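Local coordinates for dihydropteroate synthase (Mycobacterium smegmatis, PDB 6OMZ), which probably catalyses the condensation of para-aminobenzoate with 6-hydroxymethyl-7,8-dihydropterin diphosphate to 7,8-dihydropteroate, a step of folate biosynthesis, at residues A[101-104]-A[108-111]; A[143-148]-A[175-180]; A[190-195]-A[213-218]. The protein carries 1 engineered substitution. One frame throughout, in Å; residues are numbered along the deposited sequence. Where two conformers were deposited one is given.

Interaction 1 of 3, residues A[101-104]-A[108-111]; sequences IDTM and VARA. With PMM (pterin-6-yl-methyl-monophosphate), chain D.
Thr103 and Ala109 are the closest CA pair here, with Thr103 CA and Ala109 CA 6.4 Å apart. Residues 101-102 end strand 98-102, and Thr103 and Met104 leave it as a loop. Residues 108-111 lie in helix 106-114, which starts almost at once. The contact is thus the short strand-to-helix connection in a beta-alpha-beta unit of the TIM barrel. No hydrogen bond joins the two segments; side chains do the work.

Thr103 carries most of it. Its OG1 lies opposite the backbone N (chi1 -171°) and reaches the valine, with Thr103 OG1 3.4 Å from Val108 CG1. The two side chains meet at a slant. The methyl branch lies between the backbone N and the carbonyl carbon and rests on the helix backbone, with Thr103 CG2 3.6 Å from Ala109 N. It also touches the alanine methyl, Thr103 CG2 to Ala109 CB being 3.8 Å. The hydroxyl is engaged elsewhere: it is hydrogen-bonded to Glu81 and to the backbone N of His105. Ile101 adds a looser apolar contact, with Ile101 CD1 4.5 Å from Val108 CG1. Helix 78-93 packs on both of these residues, through Val85 and Ile89 on Ile101 and through Pro78 on Val108.

Asp102, between Ile101 and Thr103, is turned the other way, into the pterin pocket. Its OD2 is 2.8 Å from N8 of the bound pterin-6-yl-methyl-monophosphate. The same oxygen makes a salt bridge with Arg269, and Asp63 brings a second carboxylate close by.

The strand end therefore has two chemical sides. Ile101 and the Thr103 methyl give the helix an apolar surface. The hydroxyl, lying beside Val108 CG1, is satisfied by Glu81 and His105 N, and Asp102 is left to face the ligand.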
loop_
_atom_site.group_PDB
_atom_site.type_symbol
_atom_site.label_atom_id
_atom_site.label_comp_id
_atom_site.label_asym_id
_atom_site.label_seq_id
_atom_site.Cartn_x
_atom_site.Cartn_y
_atom_site.Cartn_z
ATOM N N ILE A 101 -7.040 6.608 0.546
ATOM C CA ILE A 101 -6.131 7.748 0.649
ATOM C C ILE A 101 -4.852 7.292 1.357
ATOM O O ILE A 101 -4.891 6.829 2.505
ATOM C CB ILE A 101 -6.783 8.934 1.384
ATOM C CG1 ILE A 101 -5.747 10.049 1.665
ATOM C CG2 ILE A 101 -7.466 8.493 2.692
ATOM C CD1 ILE A 101 -5.254 10.780 0.383
ATOM N N ASP A 102 -3.718 7.411 0.666
ATOM C CA ASP A 102 -2.403 7.048 1.196
ATOM C C ASP A 102 -1.848 8.299 1.872
ATOM O O ASP A 102 -1.261 9.169 1.227
ATOM C CB ASP A 102 -1.504 6.548 0.066
ATOM C CG ASP A 102 -0.145 6.049 0.545
ATOM O OD1 ASP A 102 0.296 6.372 1.675
ATOM O OD2 ASP A 102 0.495 5.313 -0.235
ATOM N N THR A 103 -2.066 8.414 3.184
ATOM C CA THR A 103 -1.553 9.558 3.932
ATOM C C THR A 103 -1.290 9.133 5.371
ATOM O O THR A 103 -1.945 8.226 5.902
ATOM C CB THR A 103 -2.520 10.771 3.893
ATOM O OG1 THR A 103 -1.886 11.936 4.460
ATOM C CG2 THR A 103 -3.781 10.485 4.708
ATOM N N MET A 104 -0.291 9.783 5.984
ATOM C CA MET A 104 -0.003 9.685 7.407
ATOM C C MET A 104 -0.630 10.810 8.215
ATOM O O MET A 104 -0.464 10.838 9.439
ATOM C CB MET A 104 1.508 9.743 7.685
ATOM C CG MET A 104 2.403 8.837 6.893
ATOM S SD MET A 104 4.124 9.164 7.383
ATOM C CE MET A 104 4.403 10.803 6.724
ATOM N N VAL A 108 -5.317 15.470 6.356
ATOM C CA VAL A 108 -5.388 15.065 4.958
ATOM C C VAL A 108 -6.369 13.908 4.778
ATOM O O VAL A 108 -7.188 13.916 3.851
ATOM C CB VAL A 108 -3.983 14.712 4.434
ATOM C CG1 VAL A 108 -4.066 14.163 3.026
ATOM C CG2 VAL A 108 -3.080 15.935 4.473
ATOM N N ALA A 109 -6.304 12.898 5.656
ATOM C CA ALA A 109 -7.262 11.798 5.614
ATOM C C ALA A 109 -8.691 12.320 5.689
ATOM O O ALA A 109 -9.563 11.896 4.923
ATOM C CB ALA A 109 -6.998 10.821 6.765
ATOM N N ARG A 110 -8.947 13.244 6.616
ATOM C CA ARG A 110 -10.296 13.773 6.766
ATOM C C ARG A 110 -10.764 14.457 5.484
ATOM O O ARG A 110 -11.892 14.232 5.032
ATOM C CB ARG A 110 -10.352 14.735 7.956
ATOM C CG ARG A 110 -11.762 15.088 8.376
ATOM C CD ARG A 110 -11.801 15.712 9.763
ATOM N NE ARG A 110 -10.983 16.915 9.844
ATOM C CZ ARG A 110 -10.027 17.111 10.748
ATOM N NH1 ARG A 110 -9.770 16.183 11.662
ATOM N NH2 ARG A 110 -9.336 18.245 10.744
ATOM N N ALA A 111 -9.906 15.279 4.873
ATOM C CA ALA A 111 -10.278 15.948 3.626
ATOM C C ALA A 111 -10.508 14.945 2.497
ATOM O O ALA A 111 -11.421 15.115 1.680
ATOM C CB ALA A 111 -9.203 16.961 3.225
HETATM N N5 PMM D . 4.434 1.466 -0.129
HETATM C C6 PMM D . 4.488 2.769 -0.464
HETATM C C7 PMM D . 3.429 3.615 -0.181
HETATM N N8 PMM D . 2.311 3.243 0.453
HETATM N N1 PMM D . 1.154 1.600 1.503
HETATM C C2 PMM D . 1.058 0.343 1.930
HETATM N N2 PMM D . -0.000 -0.029 2.656
HETATM N N3 PMM D . 2.014 -0.602 1.689
HETATM C C4 PMM D . 3.186 -0.382 0.997
HETATM O O4 PMM D . 3.985 -1.292 0.802
HETATM C C4A PMM D . 3.350 1.007 0.520
HETATM C C8A PMM D . 2.287 1.950 0.803
HETATM C C9 PMM D . 5.779 3.268 -1.043
HETATM O O10 PMM D . 5.962 2.721 -2.375
HETATM P PA PMM D . 5.526 3.399 -3.793
HETATM O O1P PMM D . 5.889 2.397 -4.827
HETATM O O2P PMM D . 4.021 3.675 -3.773
HETATM O O3P PMM D . 6.279 4.714 -3.950
#

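Interaction 2 of 3, residues A[143-148]-A[175-180]; sequences WILMHW and AAVDAA. With PMM (pterin-6-yl-methyl-monophosphate), chain D; EDO (1,2-ethanediol), chain K.
Trp143 meets Ala180, and Leu145 meets Ala176 and Val177. The two strand residues are two positions apart on the same side of the strand. The strand and helix segments run at 145° to each other, their axes 9.6 Å apart. Leu145 uses one branch for the helix: Leu145 CD1 lies 3.8 Å from Val177 N and also touches the methyls of Ala176 and Val177. Its other branch turns back, and Leu145 CD2 sits 3.4 Å above the plane of the Trp143 ring, over its centre. The indole is swung away from its own backbone N (chi1 -171°). Its six-membered end meets the helix, with Trp143 CZ3 3.7 Å from Ala180 CB. Helix 132-139 also packs on this indole.

Met146 faces the opposite way, into the pocket. Its chain bends at the last torsion (chi3 76°), and Met146 SD lies over a face of the bound pterin ring, 3.5 Å from its N3.

The contact packs an outer helix, 165-182, on a strand of the parallel TIM barrel. No hydrogen bond crosses it; apolar side chains carry it. The leucine reaches the helix backbone, and the indole rests on the Ala180 methyl.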
loop_
_atom_site.group_PDB
_atom_site.type_symbol
_atom_site.label_atom_id
_atom_site.label_comp_id
_atom_site.label_asym_id
_atom_site.label_seq_id
_atom_site.Cartn_x
_atom_site.Cartn_y
_atom_site.Cartn_z
ATOM N N TRP A 143 -9.266 1.011 7.977
ATOM C CA TRP A 143 -7.982 1.653 8.239
ATOM C C TRP A 143 -6.894 0.613 8.021
ATOM O O TRP A 143 -6.898 -0.432 8.684
ATOM C CB TRP A 143 -7.944 2.204 9.668
ATOM C CG TRP A 143 -6.764 3.086 10.036
ATOM C CD1 TRP A 143 -5.829 3.630 9.192
ATOM C CD2 TRP A 143 -6.411 3.518 11.358
ATOM N NE1 TRP A 143 -4.922 4.376 9.912
ATOM C CE2 TRP A 143 -5.256 4.324 11.242
ATOM C CE3 TRP A 143 -6.961 3.303 12.629
ATOM C CZ2 TRP A 143 -4.643 4.916 12.348
ATOM C CZ3 TRP A 143 -6.353 3.899 13.730
ATOM C CH2 TRP A 143 -5.202 4.697 13.579
ATOM N N ILE A 144 -5.992 0.882 7.074
ATOM C CA ILE A 144 -4.837 0.025 6.815
ATOM C C ILE A 144 -3.676 0.528 7.661
ATOM O O ILE A 144 -3.232 1.673 7.497
ATOM C CB ILE A 144 -4.460 0.027 5.321
ATOM C CG1 ILE A 144 -5.610 -0.519 4.461
ATOM C CG2 ILE A 144 -3.192 -0.812 5.079
ATOM C CD1 ILE A 144 -5.483 -0.180 2.965
ATOM N N LEU A 145 -3.169 -0.335 8.549
ATOM C CA LEU A 145 -2.031 -0.029 9.410
ATOM C C LEU A 145 -0.791 -0.720 8.846
ATOM O O LEU A 145 -0.657 -1.940 8.954
ATOM C CB LEU A 145 -2.298 -0.497 10.840
ATOM C CG LEU A 145 -3.558 0.058 11.511
ATOM C CD1 LEU A 145 -3.907 -0.768 12.739
ATOM C CD2 LEU A 145 -3.346 1.523 11.891
ATOM N N MET A 146 0.122 0.054 8.262
ATOM C CA MET A 146 1.367 -0.504 7.754
ATOM C C MET A 146 2.448 -0.486 8.826
ATOM O O MET A 146 2.517 0.429 9.650
ATOM C CB MET A 146 1.861 0.273 6.532
ATOM C CG MET A 146 2.793 -0.545 5.647
ATOM S SD MET A 146 3.753 0.477 4.497
ATOM C CE MET A 146 4.969 1.154 5.639
ATOM N N HIS A 147 3.310 -1.499 8.799
ATOM C CA HIS A 147 4.397 -1.594 9.769
ATOM C C HIS A 147 5.607 -0.795 9.299
ATOM O O HIS A 147 6.180 -1.084 8.245
ATOM C CB HIS A 147 4.832 -3.036 10.007
ATOM C CG HIS A 147 5.902 -3.142 11.043
ATOM N ND1 HIS A 147 7.236 -2.957 10.756
ATOM C CD2 HIS A 147 5.826 -3.348 12.381
ATOM C CE1 HIS A 147 7.940 -3.066 11.868
ATOM N NE2 HIS A 147 7.110 -3.305 12.869
ATOM N N TRP A 148 6.045 0.153 10.118
ATOM C CA TRP A 148 7.268 0.887 9.809
ATOM C C TRP A 148 7.847 1.349 11.137
ATOM O O TRP A 148 7.308 2.275 11.748
ATOM C CB TRP A 148 6.973 2.068 8.889
ATOM C CG TRP A 148 8.170 2.884 8.495
ATOM C CD1 TRP A 148 9.483 2.644 8.811
ATOM C CD2 TRP A 148 8.161 4.066 7.696
ATOM N NE1 TRP A 148 10.285 3.610 8.257
ATOM C CE2 TRP A 148 9.500 4.500 7.573
ATOM C CE3 TRP A 148 7.147 4.806 7.069
ATOM C CZ2 TRP A 148 9.856 5.640 6.839
ATOM C CZ3 TRP A 148 7.500 5.949 6.351
ATOM C CH2 TRP A 148 8.844 6.350 6.242
ATOM N N ALA A 175 -0.253 -4.620 18.141
ATOM C CA ALA A 175 -0.322 -3.540 19.115
ATOM C C ALA A 175 -0.969 -2.302 18.508
ATOM O O ALA A 175 -1.711 -1.588 19.191
ATOM C CB ALA A 175 1.070 -3.208 19.651
ATOM N N ALA A 176 -0.705 -2.038 17.227
ATOM C CA ALA A 176 -1.380 -0.938 16.545
ATOM C C ALA A 176 -2.876 -1.208 16.427
ATOM O O ALA A 176 -3.695 -0.302 16.634
ATOM C CB ALA A 176 -0.760 -0.712 15.163
ATOM N N VAL A 177 -3.244 -2.450 16.100
ATOM C CA VAL A 177 -4.648 -2.862 16.086
ATOM C C VAL A 177 -5.297 -2.603 17.445
ATOM O O VAL A 177 -6.388 -2.024 17.532
ATOM C CB VAL A 177 -4.762 -4.344 15.679
ATOM C CG1 VAL A 177 -6.144 -4.884 16.007
ATOM C CG2 VAL A 177 -4.440 -4.531 14.193
ATOM N N ASP A 178 -4.636 -3.037 18.530
ATOM C CA ASP A 178 -5.156 -2.799 19.881
ATOM C C ASP A 178 -5.389 -1.319 20.151
ATOM O O ASP A 178 -6.399 -0.942 20.763
ATOM C CB ASP A 178 -4.191 -3.337 20.936
ATOM C CG ASP A 178 -4.223 -4.831 21.041
ATOM O OD1 ASP A 178 -5.248 -5.428 20.647
ATOM O OD2 ASP A 178 -3.229 -5.404 21.530
ATOM N N ALA A 179 -4.438 -0.472 19.759
ATOM C CA ALA A 179 -4.583 0.951 20.033
ATOM C C ALA A 179 -5.727 1.545 19.221
ATOM O O ALA A 179 -6.440 2.437 19.705
ATOM C CB ALA A 179 -3.270 1.677 19.747
ATOM N N ALA A 180 -5.921 1.054 17.991
ATOM C CA ALA A 180 -7.054 1.494 17.182
ATOM C C ALA A 180 -8.373 1.135 17.855
ATOM O O ALA A 180 -9.269 1.981 17.985
ATOM C CB ALA A 180 -6.968 0.875 15.784
HETATM N N5 PMM D . 4.434 1.466 -0.129
HETATM C C6 PMM D . 4.488 2.769 -0.464
HETATM C C7 PMM D . 3.429 3.615 -0.181
HETATM N N8 PMM D . 2.311 3.243 0.453
HETATM N N1 PMM D . 1.154 1.600 1.503
HETATM C C2 PMM D . 1.058 0.343 1.930
HETATM N N2 PMM D . -0.000 -0.029 2.656
HETATM N N3 PMM D . 2.014 -0.602 1.689
HETATM C C4 PMM D . 3.186 -0.382 0.997
HETATM O O4 PMM D . 3.985 -1.292 0.802
HETATM C C4A PMM D . 3.350 1.007 0.520
HETATM C C8A PMM D . 2.287 1.950 0.803
HETATM C C9 PMM D . 5.779 3.268 -1.043
HETATM O O10 PMM D . 5.962 2.721 -2.375
HETATM P PA PMM D . 5.526 3.399 -3.793
HETATM O O1P PMM D . 5.889 2.397 -4.827
HETATM O O2P PMM D . 4.021 3.675 -3.773
HETATM O O3P PMM D . 6.279 4.714 -3.950
HETATM C C1 EDO K . 3.005 0.707 12.909
HETATM O O1 EDO K . 3.876 1.215 11.887
HETATM C C2 EDO K . 3.729 -0.378 13.695
HETATM O O2 EDO K . 4.973 0.139 14.185
#

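Interaction 3 of 3, residues A[190-195]-A[213-218]; sequences LVIDPG and PDLVAT. With PMM (pterin-6-yl-methyl-monophosphate), chain D.
Ile192 reaches from strand 190-193 to Leu215 of helix 212-216 and Thr218 beyond. From CB its longer branch starts between the backbone N and the carbonyl carbon (chi1 54°). It then runs extended through CG1, so the whole length of the side chain is spent in reaching the helix. Only the tip makes the contact. Ile192 CD1 lies 4.0 Å from Leu215 CD1, and Leu215 CG is equally near. The same methyl is 3.9 Å from Thr218 OG1. Val177 of helix 165-182 and Val220 also lie against this isoleucine.

Leu215 brings its second branch to the loop after the strand: Leu215 CD2 is 4.2 Å from Pro194 CB. The leucine thus spans the isoleucine tip and the proline ring.

The threonine hydroxyl has polar partners of its own. Thr218 OG1 donates to Leu215 O at 2.8 Å, nearly in line with the carbonyl (170°). Leu215 O also accepts from Thr218 N, so one backbone carbonyl has two donors. Thr218 OG1 is further hydrogen-bonded to the backbone N of Val220.

Asp193 points away from the helix into the pterin pocket. Asp193 OD2 accepts hydrogen bonds from both N3 and N2 of the bound pterin-6-yl-methyl-monophosphate, each at 2.8 Å. Its other oxygen forms an Asx turn, with Gly195 N bonded to Asp193 OD1 at 2.8 Å. That bond meets the anti side of the oxygen, 32° out of the carboxylate plane, and should help to fix the rotation of the group.

The contact packs an outer helix on a strand of the parallel TIM barrel. Apolar contacts on one side of the strand and a carboxylate held by three hydrogen bonds on the other follow from successive residues. The pterin's two N-H donors share one oxygen, and the Asx turn occupies the second.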
loop_
_atom_site.group_PDB
_atom_site.type_symbol
_atom_site.label_atom_id
_atom_site.label_comp_id
_atom_site.label_asym_id
_atom_site.label_seq_id
_atom_site.Cartn_x
_atom_site.Cartn_y
_atom_site.Cartn_z
ATOM N N LEU A 190 -10.105 -3.040 10.482
ATOM C CA LEU A 190 -8.661 -2.900 10.404
ATOM C C LEU A 190 -8.067 -3.842 9.367
ATOM O O LEU A 190 -8.536 -4.969 9.188
ATOM C CB LEU A 190 -8.037 -3.150 11.773
ATOM C CG LEU A 190 -8.530 -2.061 12.719
ATOM C CD1 LEU A 190 -8.387 -2.483 14.162
ATOM C CD2 LEU A 190 -7.786 -0.748 12.427
ATOM N N VAL A 191 -7.047 -3.350 8.669
ATOM C CA VAL A 191 -6.197 -4.115 7.768
ATOM C C VAL A 191 -4.765 -3.882 8.233
ATOM O O VAL A 191 -4.437 -2.802 8.735
ATOM C CB VAL A 191 -6.400 -3.659 6.300
ATOM C CG1 VAL A 191 -5.471 -4.412 5.339
ATOM C CG2 VAL A 191 -7.881 -3.804 5.883
ATOM N N ILE A 192 -3.910 -4.904 8.103
ATOM C CA ILE A 192 -2.502 -4.742 8.455
ATOM C C ILE A 192 -1.631 -5.050 7.243
ATOM O O ILE A 192 -2.037 -5.758 6.319
ATOM C CB ILE A 192 -2.093 -5.619 9.656
ATOM C CG1 ILE A 192 -2.450 -7.086 9.399
ATOM C CG2 ILE A 192 -2.740 -5.072 10.944
ATOM C CD1 ILE A 192 -2.051 -8.039 10.538
ATOM N N ASP A 193 -0.399 -4.519 7.267
ATOM C CA ASP A 193 0.507 -4.586 6.109
ATOM C C ASP A 193 1.913 -4.677 6.699
ATOM O O ASP A 193 2.265 -3.828 7.526
ATOM C CB ASP A 193 0.343 -3.332 5.226
ATOM C CG ASP A 193 1.232 -3.330 3.974
ATOM O OD1 ASP A 193 2.356 -3.867 3.999
ATOM O OD2 ASP A 193 0.797 -2.742 2.955
ATOM N N PRO A 194 2.725 -5.672 6.311
ATOM C CA PRO A 194 4.070 -5.801 6.910
ATOM C C PRO A 194 5.042 -4.684 6.529
ATOM O O PRO A 194 6.146 -4.641 7.084
ATOM C CB PRO A 194 4.562 -7.156 6.390
ATOM C CG PRO A 194 3.843 -7.320 5.049
ATOM C CD PRO A 194 2.468 -6.700 5.275
ATOM N N GLY A 195 4.691 -3.811 5.595
ATOM C CA GLY A 195 5.551 -2.690 5.253
ATOM C C GLY A 195 6.878 -3.123 4.657
ATOM O O GLY A 195 7.937 -2.737 5.160
ATOM N N PRO A 213 1.415 -16.612 5.733
ATOM C CA PRO A 213 0.316 -17.362 6.371
ATOM C C PRO A 213 0.183 -17.095 7.865
ATOM O O PRO A 213 -0.945 -17.026 8.378
ATOM C CB PRO A 213 0.689 -18.826 6.102
ATOM C CG PRO A 213 1.511 -18.775 4.859
ATOM C CD PRO A 213 2.293 -17.502 4.945
ATOM N N ASP A 214 1.308 -16.962 8.575
ATOM C CA ASP A 214 1.266 -16.627 10.001
ATOM C C ASP A 214 0.525 -15.319 10.226
ATOM O O ASP A 214 -0.308 -15.205 11.131
ATOM C CB ASP A 214 2.681 -16.515 10.575
ATOM C CG ASP A 214 3.323 -17.857 10.838
ATOM O OD1 ASP A 214 2.660 -18.894 10.624
ATOM O OD2 ASP A 214 4.504 -17.866 11.262
ATOM N N LEU A 215 0.825 -14.311 9.406
ATOM C CA LEU A 215 0.189 -13.014 9.585
ATOM C C LEU A 215 -1.276 -13.069 9.158
ATOM O O LEU A 215 -2.147 -12.482 9.813
ATOM C CB LEU A 215 0.979 -11.956 8.806
ATOM C CG LEU A 215 0.867 -10.476 9.178
ATOM C CD1 LEU A 215 1.343 -10.204 10.629
ATOM C CD2 LEU A 215 1.675 -9.645 8.201
ATOM N N VAL A 216 -1.572 -13.797 8.075
ATOM C CA VAL A 216 -2.960 -14.031 7.677
ATOM C C VAL A 216 -3.724 -14.733 8.797
ATOM O O VAL A 216 -4.902 -14.442 9.056
ATOM C CB VAL A 216 -2.991 -14.833 6.359
ATOM C CG1 VAL A 216 -4.408 -15.290 6.031
ATOM C CG2 VAL A 216 -2.417 -13.976 5.224
ATOM N N ALA A 217 -3.055 -15.637 9.505
ATOM C CA ALA A 217 -3.700 -16.385 10.576
ATOM C C ALA A 217 -4.103 -15.514 11.765
ATOM O O ALA A 217 -4.818 -16.004 12.644
ATOM C CB ALA A 217 -2.784 -17.516 11.052
ATOM N N THR A 218 -3.692 -14.243 11.817
ATOM C CA THR A 218 -4.197 -13.367 12.877
ATOM C C THR A 218 -5.700 -13.144 12.769
ATOM O O THR A 218 -6.325 -12.737 13.753
ATOM C CB THR A 218 -3.506 -11.996 12.862
ATOM O OG1 THR A 218 -3.870 -11.286 11.668
ATOM C CG2 THR A 218 -1.981 -12.127 12.949
HETATM N N5 PMM D . 4.434 1.466 -0.129
HETATM C C6 PMM D . 4.488 2.769 -0.464
HETATM C C7 PMM D . 3.429 3.615 -0.181
HETATM N N8 PMM D . 2.311 3.243 0.453
HETATM N N1 PMM D . 1.154 1.600 1.503
HETATM C C2 PMM D . 1.058 0.343 1.930
HETATM N N2 PMM D . -0.000 -0.029 2.656
HETATM N N3 PMM D . 2.014 -0.602 1.689
HETATM C C4 PMM D . 3.186 -0.382 0.997
HETATM O O4 PMM D . 3.985 -1.292 0.802
HETATM C C4A PMM D . 3.350 1.007 0.520
HETATM C C8A PMM D . 2.287 1.950 0.803
HETATM C C9 PMM D . 5.779 3.268 -1.043
HETATM O O10 PMM D . 5.962 2.721 -2.375
HETATM P PA PMM D . 5.526 3.399 -3.793
HETATM O O1P PMM D . 5.889 2.397 -4.827
HETATM O O2P PMM D . 4.021 3.675 -3.773
HETATM O O3P PMM D . 6.279 4.714 -3.950
#

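From the N terminus, interaction 1 comes first and closes a very short loop, with only three residues between its segments. Interaction 2 follows and spans 26 residues, from strand 143-146 to helix 165-182. Interaction 3 comes last and spans 17, from strand 190-193 to helix 212-216. The three are in series; none nests in or crosses another. Interactions 2 and 3 touch, because their strands are neighbours in the parallel sheet: Leu145 N lies 2.8 Å from Val191 O, probably a hydrogen bond. Interaction 1 stands apart, about 15 Å from interaction 2 between centres. Each joins a barrel strand to an outer helix, and all three reach the same bound pterin.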